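Local structure of ulvan Lyase-PL25 (Pseudoalteromonas sp. PLSV, 5UAM) at residues Y222-K227 with I415-K420; D364-D369 with D425-V430; V26-D31 with V455-A460; G51-S56 with M441-E446. The protein degrades ulvan, the sulfated cell-wall polysaccharide of green seaweeds, as a beta-propeller lyase of polysaccharide lyase family 25. One frame throughout, in Å; residues are numbered along the deposited sequence. Where two conformers were deposited one is given.

Contact 1: residues Y222-K227 with I415-K420. With PO4 (phosphate ion), chain E.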
loop_
_atom_site.group_PDB
_atom_site.type_symbol
_atom_site.label_atom_id
_atom_site.label_comp_id
_atom_site.label_asym_id
_atom_site.label_seq_id
_atom_site.Cartn_x
_atom_site.Cartn_y
_atom_site.Cartn_z
ATOM N N TYR A 222 -10.289 -3.027 4.999
ATOM C CA TYR A 222 -8.983 -2.602 4.498
ATOM C C TYR A 222 -9.050 -2.574 2.979
ATOM O O TYR A 222 -9.443 -3.563 2.354
ATOM C CB TYR A 222 -7.873 -3.567 4.939
ATOM C CG TYR A 222 -7.605 -3.514 6.424
ATOM C CD1 TYR A 222 -8.322 -4.334 7.296
ATOM C CD2 TYR A 222 -6.659 -2.658 6.966
ATOM C CE1 TYR A 222 -8.111 -4.284 8.663
ATOM C CE2 TYR A 222 -6.441 -2.595 8.315
ATOM C CZ TYR A 222 -7.150 -3.443 9.177
ATOM O OH TYR A 222 -6.943 -3.389 10.535
ATOM N N ALA A 223 -8.668 -1.447 2.386
ATOM C CA ALA A 223 -8.836 -1.243 0.951
ATOM C C ALA A 223 -7.515 -0.865 0.297
ATOM O O ALA A 223 -6.623 -0.300 0.927
ATOM C CB ALA A 223 -9.866 -0.129 0.678
ATOM N N TRP A 224 -7.414 -1.180 -0.989
ATOM C CA TRP A 224 -6.320 -0.770 -1.852
ATOM C C TRP A 224 -6.934 -0.191 -3.115
ATOM O O TRP A 224 -7.655 -0.892 -3.850
ATOM C CB TRP A 224 -5.419 -1.952 -2.191
ATOM C CG TRP A 224 -4.075 -1.615 -2.774
ATOM C CD1 TRP A 224 -2.895 -1.501 -2.090
ATOM C CD2 TRP A 224 -3.761 -1.359 -4.150
ATOM N NE1 TRP A 224 -1.871 -1.213 -2.950
ATOM C CE2 TRP A 224 -2.379 -1.123 -4.223
ATOM C CE3 TRP A 224 -4.512 -1.323 -5.331
ATOM C CZ2 TRP A 224 -1.737 -0.838 -5.422
ATOM C CZ3 TRP A 224 -3.857 -1.039 -6.514
ATOM C CH2 TRP A 224 -2.512 -0.803 -6.551
ATOM N N ALA A 225 -6.662 1.086 -3.353
ATOM C CA ALA A 225 -7.185 1.805 -4.499
ATOM C C ALA A 225 -6.073 2.100 -5.481
ATOM O O ALA A 225 -4.987 2.542 -5.092
ATOM C CB ALA A 225 -7.807 3.127 -4.056
ATOM N N GLY A 226 -6.340 1.890 -6.769
ATOM C CA GLY A 226 -5.378 2.179 -7.808
ATOM C C GLY A 226 -6.070 2.627 -9.076
ATOM O O GLY A 226 -7.295 2.596 -9.181
ATOM N N LYS A 227 -5.268 3.038 -10.050
ATOM C CA LYS A 227 -5.812 3.422 -11.343
ATOM C C LYS A 227 -6.421 2.233 -12.054
ATOM O O LYS A 227 -5.909 1.107 -12.005
ATOM C CB LYS A 227 -4.704 3.972 -12.218
ATOM C CG LYS A 227 -4.477 5.428 -12.016
ATOM C CD LYS A 227 -5.492 6.236 -12.797
ATOM C CE LYS A 227 -5.026 7.665 -12.954
ATOM N NZ LYS A 227 -3.775 7.776 -13.750
ATOM N N ILE A 415 8.494 -4.537 1.078
ATOM C CA ILE A 415 8.460 -4.076 -0.309
ATOM C C ILE A 415 7.372 -3.042 -0.522
ATOM O O ILE A 415 6.367 -2.991 0.199
ATOM C CB ILE A 415 8.299 -5.224 -1.319
ATOM C CG1 ILE A 415 7.072 -6.090 -1.010
ATOM C CG2 ILE A 415 9.586 -6.081 -1.310
ATOM C CD1 ILE A 415 6.694 -7.013 -2.176
ATOM N N SER A 416 7.584 -2.195 -1.523
ATOM C CA SER A 416 6.548 -1.303 -2.022
ATOM C C SER A 416 5.714 -1.992 -3.100
ATOM O O SER A 416 6.073 -3.040 -3.638
ATOM C CB SER A 416 7.164 -0.053 -2.650
ATOM O OG SER A 416 7.853 -0.339 -3.862
ATOM N N ALA A 417 4.610 -1.349 -3.446
ATOM C CA ALA A 417 3.947 -1.650 -4.703
ATOM C C ALA A 417 4.857 -1.238 -5.856
ATOM O O ALA A 417 5.813 -0.467 -5.686
ATOM C CB ALA A 417 2.622 -0.892 -4.799
ATOM N N PHE A 418 4.565 -1.739 -7.053
ATOM C CA PHE A 418 5.317 -1.289 -8.208
ATOM C C PHE A 418 5.253 0.229 -8.342
ATOM O O PHE A 418 4.194 0.847 -8.147
ATOM C CB PHE A 418 4.804 -1.932 -9.485
ATOM C CG PHE A 418 5.223 -3.372 -9.675
ATOM C CD1 PHE A 418 6.558 -3.715 -9.744
ATOM C CD2 PHE A 418 4.275 -4.381 -9.854
ATOM C CE1 PHE A 418 6.935 -5.025 -9.944
ATOM C CE2 PHE A 418 4.658 -5.689 -10.042
ATOM C CZ PHE A 418 5.985 -6.006 -10.097
ATOM N N ILE A 419 6.394 0.804 -8.705
ATOM C CA ILE A 419 6.540 2.237 -8.921
ATOM C C ILE A 419 5.636 2.711 -10.039
ATOM O O ILE A 419 5.488 2.057 -11.087
ATOM C CB ILE A 419 8.019 2.505 -9.218
ATOM C CG1 ILE A 419 8.764 2.341 -7.895
ATOM C CG2 ILE A 419 8.278 3.862 -9.861
ATOM C CD1 ILE A 419 10.220 2.400 -8.019
ATOM N N LYS A 420 5.008 3.870 -9.820
ATOM C CA LYS A 420 4.124 4.442 -10.820
ATOM C C LYS A 420 4.904 4.772 -12.083
ATOM O O LYS A 420 5.921 5.461 -12.041
ATOM C CB LYS A 420 3.434 5.704 -10.281
ATOM C CG LYS A 420 2.575 6.450 -11.331
ATOM C CD LYS A 420 1.889 7.670 -10.768
ATOM C CE LYS A 420 1.265 8.522 -11.871
ATOM N NZ LYS A 420 0.265 7.765 -12.661
HETATM P P PO4 E . -4.301 -1.221 12.133
HETATM O O1 PO4 E . -4.625 -2.025 13.377
HETATM O O2 PO4 E . -5.321 -1.446 11.094
HETATM O O3 PO4 E . -2.959 -1.734 11.668
HETATM O O4 PO4 E . -4.273 0.252 12.526
HETATM O O HOH W 1 -1.566 10.013 -13.208
#

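Contact 2: residues D364-D369 with D425-V430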
loop_
_atom_site.group_PDB
_atom_site.type_symbol
_atom_site.label_atom_id
_atom_site.label_comp_id
_atom_site.label_asym_id
_atom_site.label_seq_id
_atom_site.Cartn_x
_atom_site.Cartn_y
_atom_site.Cartn_z
ATOM N N ASP A 364 3.527 -7.647 -5.472
ATOM C CA ASP A 364 2.674 -6.953 -6.433
ATOM C C ASP A 364 2.872 -7.617 -7.787
ATOM O O ASP A 364 3.825 -8.381 -8.005
ATOM C CB ASP A 364 3.024 -5.458 -6.484
ATOM C CG ASP A 364 1.931 -4.574 -7.082
ATOM O OD1 ASP A 364 0.801 -5.049 -7.361
ATOM O OD2 ASP A 364 2.206 -3.362 -7.240
ATOM N N PHE A 365 1.955 -7.355 -8.719
ATOM C CA PHE A 365 1.989 -8.062 -9.986
ATOM C C PHE A 365 1.674 -7.116 -11.128
ATOM O O PHE A 365 1.122 -6.029 -10.946
ATOM C CB PHE A 365 0.999 -9.243 -10.016
ATOM C CG PHE A 365 -0.451 -8.814 -9.966
ATOM C CD1 PHE A 365 -1.083 -8.561 -8.765
ATOM C CD2 PHE A 365 -1.172 -8.650 -11.142
ATOM C CE1 PHE A 365 -2.429 -8.161 -8.758
ATOM C CE2 PHE A 365 -2.482 -8.251 -11.121
ATOM C CZ PHE A 365 -3.106 -8.019 -9.942
ATOM N N MET A 366 2.056 -7.554 -12.316
ATOM C CA MET A 366 1.711 -6.925 -13.580
ATOM C C MET A 366 0.984 -7.955 -14.430
ATOM O O MET A 366 1.324 -9.140 -14.392
ATOM C CB MET A 366 2.977 -6.489 -14.308
ATOM C CG MET A 366 3.786 -5.449 -13.552
ATOM S SD MET A 366 5.237 -4.917 -14.453
ATOM C CE MET A 366 5.942 -6.485 -14.943
ATOM N N VAL A 367 0.013 -7.507 -15.199
ATOM C CA VAL A 367 -0.766 -8.389 -16.051
ATOM C C VAL A 367 -0.946 -7.712 -17.397
ATOM O O VAL A 367 -1.154 -6.496 -17.473
ATOM C CB VAL A 367 -2.116 -8.745 -15.399
ATOM C CG1 VAL A 367 -2.877 -7.489 -14.978
ATOM C CG2 VAL A 367 -2.939 -9.607 -16.322
ATOM N N THR A 368 -0.830 -8.500 -18.469
ATOM C CA THR A 368 -1.017 -8.007 -19.823
ATOM C C THR A 368 -2.243 -8.715 -20.377
ATOM O O THR A 368 -3.372 -8.349 -20.031
ATOM C CB THR A 368 0.264 -8.208 -20.640
ATOM O OG1 THR A 368 0.616 -9.598 -20.630
ATOM C CG2 THR A 368 1.414 -7.401 -20.043
ATOM N N ASP A 369 -2.076 -9.713 -21.241
ATOM C CA ASP A 369 -3.183 -10.594 -21.573
ATOM C C ASP A 369 -3.714 -11.217 -20.286
ATOM O O ASP A 369 -2.962 -11.383 -19.323
ATOM C CB ASP A 369 -2.713 -11.736 -22.477
ATOM C CG ASP A 369 -1.905 -11.254 -23.653
ATOM O OD1 ASP A 369 -2.503 -10.663 -24.578
ATOM O OD2 ASP A 369 -0.668 -11.453 -23.640
ATOM N N ASP A 425 14.341 -0.663 -15.382
ATOM C CA ASP A 425 15.439 -0.639 -14.420
ATOM C C ASP A 425 15.021 -0.283 -12.996
ATOM O O ASP A 425 15.817 -0.492 -12.070
ATOM C CB ASP A 425 16.513 0.365 -14.857
ATOM C CG ASP A 425 17.395 -0.162 -15.977
ATOM O OD1 ASP A 425 17.261 -1.353 -16.346
ATOM O OD2 ASP A 425 18.233 0.627 -16.484
ATOM N N ALA A 426 13.795 0.199 -12.771
ATOM C CA ALA A 426 13.453 0.725 -11.451
ATOM C C ALA A 426 11.953 0.512 -11.223
ATOM O O ALA A 426 11.132 1.403 -11.448
ATOM C CB ALA A 426 13.838 2.195 -11.372
ATOM N N GLN A 427 11.622 -0.667 -10.725
ATOM C CA GLN A 427 10.244 -1.117 -10.604
ATOM C C GLN A 427 9.722 -1.208 -9.180
ATOM O O GLN A 427 8.520 -1.110 -8.982
ATOM C CB GLN A 427 10.099 -2.488 -11.259
ATOM C CG GLN A 427 10.406 -2.441 -12.731
ATOM C CD GLN A 427 9.959 -3.663 -13.447
ATOM O OE1 GLN A 427 8.769 -4.023 -13.441
ATOM N NE2 GLN A 427 10.891 -4.311 -14.098
ATOM N N MET A 428 10.572 -1.441 -8.187
ATOM C CA MET A 428 10.084 -1.691 -6.838
ATOM C C MET A 428 11.141 -1.246 -5.849
ATOM O O MET A 428 12.339 -1.340 -6.127
ATOM C CB MET A 428 9.737 -3.183 -6.661
ATOM C CG MET A 428 9.164 -3.551 -5.306
ATOM S SD MET A 428 8.728 -5.309 -5.172
ATOM C CE MET A 428 7.111 -5.347 -5.955
ATOM N N LEU A 429 10.678 -0.801 -4.689
ATOM C CA LEU A 429 11.538 -0.487 -3.549
ATOM C C LEU A 429 11.547 -1.642 -2.562
ATOM O O LEU A 429 10.531 -2.332 -2.376
ATOM C CB LEU A 429 11.046 0.784 -2.869
ATOM C CG LEU A 429 11.304 2.028 -3.693
ATOM C CD1 LEU A 429 10.385 3.158 -3.327
ATOM C CD2 LEU A 429 12.751 2.472 -3.518
ATOM N N VAL A 430 12.707 -1.861 -1.929
ATOM C CA VAL A 430 12.908 -2.985 -1.026
ATOM C C VAL A 430 13.672 -2.475 0.184
ATOM O O VAL A 430 14.615 -1.689 0.040
ATOM C CB VAL A 430 13.750 -4.099 -1.690
ATOM C CG1 VAL A 430 13.682 -5.388 -0.861
ATOM C CG2 VAL A 430 13.316 -4.348 -3.107
#

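Contact 3: residues V26-D31 with V455-A460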
loop_
_atom_site.group_PDB
_atom_site.type_symbol
_atom_site.label_atom_id
_atom_site.label_comp_id
_atom_site.label_asym_id
_atom_site.label_seq_id
_atom_site.Cartn_x
_atom_site.Cartn_y
_atom_site.Cartn_z
ATOM N N VAL A 26 27.500 0.391 -4.417
ATOM C CA VAL A 26 26.735 -0.481 -3.537
ATOM C C VAL A 26 25.306 -0.580 -4.061
ATOM O O VAL A 26 24.827 0.260 -4.828
ATOM C CB VAL A 26 26.784 -0.031 -2.056
ATOM C CG1 VAL A 26 28.210 -0.126 -1.526
ATOM C CG2 VAL A 26 26.257 1.370 -1.888
ATOM N N GLY A 27 24.599 -1.623 -3.619
ATOM C CA GLY A 27 23.256 -1.871 -4.130
ATOM C C GLY A 27 22.162 -1.020 -3.522
ATOM O O GLY A 27 21.052 -0.953 -4.069
ATOM N N TYR A 28 22.437 -0.380 -2.389
ATOM C CA TYR A 28 21.460 0.386 -1.649
ATOM C C TYR A 28 21.730 1.877 -1.826
ATOM O O TYR A 28 22.879 2.293 -2.003
ATOM C CB TYR A 28 21.463 -0.022 -0.166
ATOM C CG TYR A 28 22.826 0.006 0.479
ATOM C CD1 TYR A 28 23.694 -1.058 0.359
ATOM C CD2 TYR A 28 23.237 1.098 1.227
ATOM C CE1 TYR A 28 24.955 -1.027 0.954
ATOM C CE2 TYR A 28 24.471 1.138 1.823
ATOM C CZ TYR A 28 25.334 0.070 1.694
ATOM O OH TYR A 28 26.599 0.058 2.270
ATOM N N PHE A 29 20.661 2.666 -1.785
ATOM C CA PHE A 29 20.752 4.107 -1.969
ATOM C C PHE A 29 20.627 4.888 -0.668
ATOM O O PHE A 29 20.870 6.094 -0.671
ATOM C CB PHE A 29 19.703 4.601 -2.978
ATOM C CG PHE A 29 18.275 4.455 -2.504
ATOM C CD1 PHE A 29 17.682 5.433 -1.725
ATOM C CD2 PHE A 29 17.525 3.348 -2.860
ATOM C CE1 PHE A 29 16.389 5.291 -1.277
ATOM C CE2 PHE A 29 16.216 3.204 -2.420
ATOM C CZ PHE A 29 15.654 4.177 -1.615
ATOM N N ALA A 30 20.264 4.223 0.431
ATOM C CA ALA A 30 20.178 4.820 1.751
ATOM C C ALA A 30 20.283 3.700 2.772
ATOM O O ALA A 30 20.021 2.533 2.468
ATOM C CB ALA A 30 18.858 5.574 1.939
ATOM N N ASP A 31 20.664 4.064 3.995
ATOM C CA ASP A 31 20.874 3.062 5.036
ATOM C C ASP A 31 20.273 3.474 6.377
ATOM O O ASP A 31 20.756 3.047 7.426
ATOM C CB ASP A 31 22.355 2.734 5.196
ATOM C CG ASP A 31 23.192 3.933 5.578
ATOM O OD1 ASP A 31 22.641 5.036 5.736
ATOM O OD2 ASP A 31 24.413 3.736 5.743
ATOM N N VAL A 455 30.802 6.592 -1.740
ATOM C CA VAL A 455 31.268 7.923 -1.344
ATOM C C VAL A 455 30.111 8.915 -1.393
ATOM O O VAL A 455 29.932 9.740 -0.490
ATOM C CB VAL A 455 32.420 8.369 -2.253
ATOM C CG1 VAL A 455 32.728 9.856 -2.055
ATOM C CG2 VAL A 455 33.669 7.537 -1.960
ATOM N N ASP A 456 29.333 8.864 -2.473
ATOM C CA ASP A 456 28.184 9.752 -2.619
ATOM C C ASP A 456 27.170 9.519 -1.517
ATOM O O ASP A 456 26.631 10.477 -0.943
ATOM C CB ASP A 456 27.540 9.509 -3.980
ATOM C CG ASP A 456 26.385 10.444 -4.253
ATOM O OD1 ASP A 456 26.629 11.666 -4.281
ATOM O OD2 ASP A 456 25.259 9.964 -4.459
ATOM N N LEU A 457 26.883 8.255 -1.221
ATOM C CA LEU A 457 25.876 7.929 -0.215
ATOM C C LEU A 457 26.311 8.451 1.142
ATOM O O LEU A 457 25.537 9.106 1.845
ATOM C CB LEU A 457 25.658 6.411 -0.174
ATOM C CG LEU A 457 24.564 5.830 0.744
ATOM C CD1 LEU A 457 24.076 4.494 0.212
ATOM C CD2 LEU A 457 25.056 5.656 2.182
ATOM N N LYS A 458 27.562 8.190 1.513
ATOM C CA LYS A 458 28.055 8.635 2.813
ATOM C C LYS A 458 27.998 10.153 2.941
ATOM O O LYS A 458 27.635 10.679 3.999
ATOM C CB LYS A 458 29.477 8.117 3.039
ATOM C CG LYS A 458 29.563 6.597 3.175
ATOM N N THR A 459 28.365 10.875 1.884
ATOM C CA THR A 459 28.262 12.328 1.914
ATOM C C THR A 459 26.812 12.768 2.131
ATOM O O THR A 459 26.550 13.761 2.823
ATOM C CB THR A 459 28.803 12.903 0.602
ATOM O OG1 THR A 459 30.165 12.479 0.409
ATOM C CG2 THR A 459 28.760 14.424 0.619
ATOM N N ALA A 460 25.867 12.045 1.550
ATOM C CA ALA A 460 24.477 12.486 1.575
ATOM C C ALA A 460 23.735 12.065 2.836
ATOM O O ALA A 460 22.719 12.688 3.171
ATOM C CB ALA A 460 23.724 11.929 0.369
#

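Contact 4: residues G51-S56 with M441-E446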
loop_
_atom_site.group_PDB
_atom_site.type_symbol
_atom_site.label_atom_id
_atom_site.label_comp_id
_atom_site.label_asym_id
_atom_site.label_seq_id
_atom_site.Cartn_x
_atom_site.Cartn_y
_atom_site.Cartn_z
ATOM N N GLY A 51 12.480 10.461 -16.911
ATOM C CA GLY A 51 13.816 9.933 -16.733
ATOM C C GLY A 51 14.329 9.937 -15.319
ATOM O O GLY A 51 15.486 9.535 -15.100
ATOM N N ILE A 52 13.525 10.386 -14.355
ATOM C CA ILE A 52 13.906 10.436 -12.951
ATOM C C ILE A 52 12.967 9.515 -12.192
ATOM O O ILE A 52 11.746 9.584 -12.369
ATOM C CB ILE A 52 13.778 11.859 -12.378
ATOM C CG1 ILE A 52 14.477 12.900 -13.266
ATOM C CG2 ILE A 52 14.254 11.882 -10.930
ATOM C CD1 ILE A 52 15.949 12.771 -13.341
ATOM N N THR A 53 13.524 8.668 -11.333
ATOM C CA THR A 53 12.717 7.870 -10.414
ATOM C C THR A 53 12.821 8.471 -9.019
ATOM O O THR A 53 13.917 8.564 -8.460
ATOM C CB THR A 53 13.105 6.390 -10.411
ATOM O OG1 THR A 53 12.962 5.860 -11.726
ATOM C CG2 THR A 53 12.190 5.580 -9.490
ATOM N N TYR A 54 11.683 8.898 -8.484
ATOM C CA TYR A 54 11.569 9.423 -7.139
ATOM C C TYR A 54 11.145 8.300 -6.215
ATOM O O TYR A 54 10.266 7.518 -6.559
ATOM C CB TYR A 54 10.520 10.535 -7.097
ATOM C CG TYR A 54 10.830 11.659 -8.059
ATOM C CD1 TYR A 54 10.348 11.627 -9.363
ATOM C CD2 TYR A 54 11.628 12.733 -7.681
ATOM C CE1 TYR A 54 10.632 12.657 -10.264
ATOM C CE2 TYR A 54 11.928 13.760 -8.573
ATOM C CZ TYR A 54 11.431 13.710 -9.861
ATOM O OH TYR A 54 11.720 14.698 -10.763
ATOM N N VAL A 55 11.757 8.229 -5.039
ATOM C CA VAL A 55 11.516 7.138 -4.101
ATOM C C VAL A 55 11.344 7.706 -2.700
ATOM O O VAL A 55 12.023 8.670 -2.324
ATOM C CB VAL A 55 12.658 6.107 -4.141
ATOM C CG1 VAL A 55 12.771 5.504 -5.561
ATOM C CG2 VAL A 55 13.991 6.718 -3.715
ATOM N N SER A 56 10.422 7.121 -1.934
ATOM C CA SER A 56 10.194 7.545 -0.558
ATOM C C SER A 56 10.024 6.343 0.363
ATOM O O SER A 56 9.535 5.280 -0.033
ATOM C CB SER A 56 8.995 8.484 -0.437
ATOM O OG SER A 56 7.764 7.804 -0.628
ATOM N N MET A 441 18.090 0.427 1.997
ATOM C CA MET A 441 16.997 0.645 1.058
ATOM C C MET A 441 17.509 0.444 -0.360
ATOM O O MET A 441 18.565 0.987 -0.733
ATOM C CB MET A 441 16.487 2.069 1.208
ATOM C CG MET A 441 16.053 2.461 2.604
ATOM S SD MET A 441 14.753 1.401 3.273
ATOM C CE MET A 441 13.496 1.572 1.994
ATOM N N TYR A 442 16.750 -0.296 -1.157
ATOM C CA TYR A 442 17.154 -0.677 -2.497
ATOM C C TYR A 442 16.067 -0.338 -3.502
ATOM O O TYR A 442 14.884 -0.552 -3.244
ATOM C CB TYR A 442 17.420 -2.171 -2.603
ATOM C CG TYR A 442 18.484 -2.724 -1.665
ATOM C CD1 TYR A 442 18.247 -2.849 -0.305
ATOM C CD2 TYR A 442 19.725 -3.124 -2.148
ATOM C CE1 TYR A 442 19.219 -3.380 0.552
ATOM C CE2 TYR A 442 20.699 -3.660 -1.297
ATOM C CZ TYR A 442 20.442 -3.764 0.053
ATOM O OH TYR A 442 21.413 -4.278 0.888
ATOM N N LEU A 443 16.485 0.118 -4.674
ATOM C CA LEU A 443 15.597 0.293 -5.823
ATOM C C LEU A 443 15.969 -0.787 -6.828
ATOM O O LEU A 443 17.122 -0.851 -7.276
ATOM C CB LEU A 443 15.795 1.686 -6.422
ATOM C CG LEU A 443 15.069 2.022 -7.727
ATOM C CD1 LEU A 443 13.568 1.900 -7.528
ATOM C CD2 LEU A 443 15.460 3.404 -8.224
ATOM N N VAL A 444 15.020 -1.654 -7.176
ATOM C CA VAL A 444 15.314 -2.809 -8.012
ATOM C C VAL A 444 14.503 -2.778 -9.295
ATOM O O VAL A 444 13.394 -2.234 -9.352
ATOM C CB VAL A 444 15.124 -4.169 -7.311
ATOM C CG1 VAL A 444 16.002 -4.252 -6.079
ATOM C CG2 VAL A 444 13.662 -4.415 -6.961
ATOM N N GLY A 445 15.070 -3.404 -10.322
ATOM C CA GLY A 445 14.396 -3.571 -11.600
ATOM C C GLY A 445 14.268 -5.010 -12.056
ATOM O O GLY A 445 14.041 -5.928 -11.255
ATOM N N GLU A 446 14.384 -5.228 -13.366
ATOM C CA GLU A 446 14.197 -6.569 -13.903
ATOM C C GLU A 446 15.254 -7.532 -13.405
ATOM O O GLU A 446 14.991 -8.738 -13.282
ATOM C CB GLU A 446 14.264 -6.544 -15.434
ATOM C CG GLU A 446 13.009 -6.062 -16.103
ATOM C CD GLU A 446 11.837 -7.016 -15.920
ATOM O OE1 GLU A 446 12.060 -8.235 -15.772
ATOM O OE2 GLU A 446 10.688 -6.536 -15.944
#

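Contact 1: residues Y222-K227 with I415-K420
Trp224 and Ala417 form a small apolar contact near the middle of the propeller, between strand 217-227 and the loop after strand 412-415, with Lys227 and Lys420 joined through water beside it. Trp224 CZ2 lies 4.4 Å from Ala417 CB, which sits at the edge of the indole, near its plane. The indole reaches across because CG is anti to the backbone N (chi1 -165°); it is held by an NE1 bond to Ile40 O and a stack with His43, whose side chain also touches Ala417. Farther along the strand the two lysine side chains bring their ammonium groups to 4.2 Å, NZ to NZ. One water accepts from both, 3.2 Å from Lys227 NZ and 3.0 Å from Lys420 NZ. At the other end of 222-227, Tyr222, a substrate-binding residue, gives its OH to O2 of a phosphate ion at 2.6 Å, with O2 in the plane of the ring at its edge. His99, the proton donor of the active site, also binds this ion, as do His119, Arg180 and His184. A phenylalanine in place of Tyr222 would probably leave phosphate O2 without this hydroxyl donor. One strand thus serves two chemistries: hydroxyl binding of an anion in the substrate site, and a lysine pair whose mutual repulsion is probably eased by the shared water.

Contact 2: residues D364-D369 with D425-V430
Met428 CE meets Asp364 CB at 4.1 Å, the methyl of the thioether lying against the methylene of the acid rather than its oxygens. Beside this pair Met366 and Gln427 cross at about a right angle: in the conformer described, Met366 SD is 3.8 Å from Gln427 OE1, and since a second conformer was deposited this approach is less certain. Met428 reaches over with CG anti to its backbone N (chi1 -178°) and a bend only at the last torsion, which turns CE toward Asp364. Behind the methylene, the carboxylate is tied down: OD1 bonds His310 NE2 and Ser308 OG, besides a weak bond from Phe365 N, and OD2 takes Phe418 N. The amide of Gln427 is anchored at its NE2 by Glu446 OE2 and Pro424 O. Gln427 and Met428 both face Val444 in a classic beta bulge, while Asp364 and Met366 sit on an edge strand, 362-367, of another propeller blade. With no hydrogen bond directly between the segments, the blades meet here through a methyl on a methylene and, less certainly, a sulfur beside an amide oxygen, while the buried acid is satisfied by neighbouring donors that probably stabilise its negative charge.

Contact 3: residues V26-D31 with V455-A460
Leu457 of the C-terminal helix 454-460 plugs onto the N-terminal segment 26-31 where the propeller ring is closed. Strand 30-33 pairs with 439-444 and so completes a blade otherwise built from the C-terminal part of the chain, the "Velcro" closure known from many propellers. The leucine accounts for 107 of the 163 Å² buried between the segments. Its CG stands anti to the backbone N (chi1 -176°), which carries both methyls toward 26-31. CD1 settles against the backbone, 3.3 Å from Tyr28 O, 3.6 Å from Phe29 C and 3.8 Å from Ala30 N. The same methyl approaches the Tyr28 ring obliquely, 3.6 Å from CD2, and lies more distantly from Val26 CG2. Val26 CG2 in turn stands 3.8 Å above the centre of one face of that ring. The other branch, Leu457 CD2, comes 4.1 Å from Asp31 OD2. Arg452 ties the neighbourhood together, bonding Phe29 O and forming a salt bridge with Asp456 of the helix. An alanine in place of Leu457 would probably leave a gap between Tyr28 and the Phe29-Ala30 peptide and loosen the helix from the N-terminal segment. Since no hydrogen bond directly joins the two segments, their mutual hold rests on van der Waals contact through one branched side chain, with polar links supplied from Arg452.

Contact 4: residues G51-S56 with M441-E446
Leu443 projects from strand 439-444 toward Thr53 and Val55 of strand 52-58, and its side chain can be traced outward atom by atom. CB, nearest the backbone, lies 4.3 Å from Leu429 CD2 on the neighbouring strand. CG follows anti to the backbone N (chi1 174°), a torsion that drives the fork of the leucine away from its own sheet and across to the other segment. From CG the two methyls part company. CD1 takes Val55 CG1 at 4.2 Å on one flank and also meets Leu429 CD2 at 4.1 Å; a tighter neighbour of this methyl is Ile419 CD1. Leu443 CD2 goes to the threonine, 4.1 Å from Thr53 CG2, and rests against Ala426 CB as well. The two strands belong to different four-stranded antiparallel blades of the propeller, each in an inner position of its sheet, so the leucine bridges the buried interface between blades instead of pairing within one. No hydrogen bond crosses here. Thr53 splits its two branches accordingly: CG2 faces the leucine, while OG1 is hydrogen-bonded to His71 NE2 and His48 ND1 on its own side, which should fix its rotation and keep the methyl turned to the interface. Val55 CG1 is shared, since Leu429 CD2 also reaches it. Side-chain direction alternates along 52-58: Thr53 and Val55 point toward Leu443, whereas Tyr54 between them points away, the face of its ring lying against Ile52 CG2.

Overall arrangement
Contacts 2, 3 and 4 all draw on one blade, the sheet 30-33, 439-444, 428-433 and 412-415, and contact 1 uses the loop leaving its strand 412-415. Contacts 2 and 4 lie at buried interfaces with two other blades and are coupled through paired strands 428-433 and 439-444. Contact 3 is also buried but lies farthest out, about 26 Å from the chain centre, where the chain ends meet. Contact 1 is the most central and only partly buried, with charge, water and a bound anion, whereas contacts 3 and 4 are essentially apolar. Contact 2 mixes the two, and Asp364 OD2 links it to contact 1 through Phe418 N.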